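Local coordinates for protein probable dehydrogenase (Bordetella bronchiseptica, PDB 3MOI) that is a probable dehydrogenase of the GFO/IDH/MocA type, thought to oxidise or reduce its substrate with a nicotinamide adenine dinucleotide cofactor bound to a Rossmann-fold domain, at residues F5-L10 against A67-S72. Sequence-based numbering, arbitrary orientation.
Sequences FGICGL and AVYIAS
Gly6 and Cys8 supply the backbone bonds that join strand 3-8 to strand 67-70 in parallel register. Gly6 N donates to Ala67 O (3.0 Å), Tyr69 N to Gly6 O (2.9 Å) and Cys8 N to Tyr69 O (2.8 Å). Just past the strand end, Ala71 N reaches Cys8 O at 2.8 Å, carrying the pairing into the following loop. On one face the Phe5 ring leans across the strand gap and sets CE2 3.5 Å from Ala67 CB, while Tyr69 N lies near the plane of that ring, at its edge. Further along, Ile7 and Tyr69 run side by side; in Ile7 a chi1 of -55° turns CG1 beside the backbone N and leaves CG2 anti to it, and this CG2 meets the edge of the tyrosine ring at Tyr69 CD2, 3.9 Å away. The other face carries Cys8 CB against Val68 CG1 (3.9 Å), beside the bare backbone of Gly6. Gly9, whose positive phi (108°) suits glycine, opens a probable GxGxxG dinucleotide-binding turn, and Ser72 OG is hydrogen-bonded to His80. These are central strands of the Rossmann sheet, flanked by strands 28-34 and 90-93; helix 12-24 packs on Phe5, Ile7 and Tyr69, and helix 77-86 on Cys8 and Ile70.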
# COMPACT_ATOMS: atom_id res chain seq x y z
N PHE A 5 25.26 -12.36 29.50
CA PHE A 5 24.39 -11.21 29.38
C PHE A 5 23.82 -10.82 30.70
O PHE A 5 23.44 -11.70 31.46
CB PHE A 5 23.19 -11.53 28.51
CG PHE A 5 23.36 -11.18 27.10
CD1 PHE A 5 23.62 -12.17 26.15
CD2 PHE A 5 23.28 -9.86 26.69
CE1 PHE A 5 23.76 -11.83 24.80
CE2 PHE A 5 23.44 -9.52 25.36
CZ PHE A 5 23.67 -10.50 24.43
N GLY A 6 23.74 -9.52 30.95
CA GLY A 6 22.86 -9.00 32.00
C GLY A 6 21.62 -8.34 31.37
O GLY A 6 21.76 -7.60 30.40
N ILE A 7 20.43 -8.57 31.91
CA ILE A 7 19.25 -7.87 31.44
C ILE A 7 18.95 -6.67 32.28
O ILE A 7 18.88 -6.77 33.48
CB ILE A 7 18.02 -8.73 31.45
CG1 ILE A 7 18.26 -10.00 30.63
CG2 ILE A 7 16.88 -7.94 30.84
CD1 ILE A 7 16.98 -10.74 30.28
N CYS A 8 18.77 -5.51 31.66
CA CYS A 8 18.60 -4.26 32.44
C CYS A 8 17.29 -3.63 32.07
O CYS A 8 17.20 -3.01 31.00
CB CYS A 8 19.72 -3.28 32.09
SG CYS A 8 19.45 -1.53 32.53
N GLY A 9 16.29 -3.82 32.94
CA GLY A 9 14.94 -3.37 32.71
C GLY A 9 14.09 -4.59 32.42
O GLY A 9 14.29 -5.22 31.40
N LEU A 10 13.14 -4.91 33.30
CA LEU A 10 12.43 -6.17 33.23
C LEU A 10 10.96 -5.97 32.98
O LEU A 10 10.11 -6.58 33.65
CB LEU A 10 12.65 -6.95 34.53
CG LEU A 10 14.01 -7.68 34.72
CD1 LEU A 10 14.18 -8.16 36.16
CD2 LEU A 10 14.23 -8.84 33.73
N ALA A 67 28.10 -8.60 27.96
CA ALA A 67 27.18 -7.68 27.31
C ALA A 67 25.97 -7.33 28.23
O ALA A 67 25.71 -8.00 29.22
CB ALA A 67 26.69 -8.26 26.00
N VAL A 68 25.25 -6.26 27.86
CA VAL A 68 24.03 -5.90 28.52
C VAL A 68 22.90 -5.80 27.49
O VAL A 68 23.09 -5.23 26.40
CB VAL A 68 24.15 -4.57 29.27
CG1 VAL A 68 22.94 -4.40 30.11
CG2 VAL A 68 25.32 -4.59 30.24
N TYR A 69 21.74 -6.33 27.83
CA TYR A 69 20.56 -6.10 27.04
C TYR A 69 19.76 -5.07 27.81
O TYR A 69 19.40 -5.29 28.96
CB TYR A 69 19.78 -7.39 26.81
CG TYR A 69 18.39 -7.16 26.23
CD1 TYR A 69 18.19 -6.60 24.97
CD2 TYR A 69 17.26 -7.52 26.95
CE1 TYR A 69 16.88 -6.39 24.46
CE2 TYR A 69 15.99 -7.30 26.47
CZ TYR A 69 15.79 -6.76 25.25
OH TYR A 69 14.49 -6.61 24.86
N ILE A 70 19.58 -3.91 27.20
CA ILE A 70 19.03 -2.73 27.88
C ILE A 70 17.60 -2.57 27.43
O ILE A 70 17.40 -2.20 26.29
CB ILE A 70 19.82 -1.43 27.50
CG1 ILE A 70 21.24 -1.47 28.12
CG2 ILE A 70 19.07 -0.18 27.97
CD1 ILE A 70 22.15 -0.34 27.61
N ALA A 71 16.63 -2.90 28.30
CA ALA A 71 15.23 -2.82 27.98
C ALA A 71 14.52 -1.92 28.96
O ALA A 71 13.33 -2.11 29.22
CB ALA A 71 14.58 -4.22 28.00
N SER A 72 15.22 -0.92 29.46
CA SER A 72 14.62 0.05 30.35
C SER A 72 13.74 0.99 29.57
O SER A 72 13.86 1.09 28.39
CB SER A 72 15.70 0.85 31.04
OG SER A 72 16.73 1.15 30.14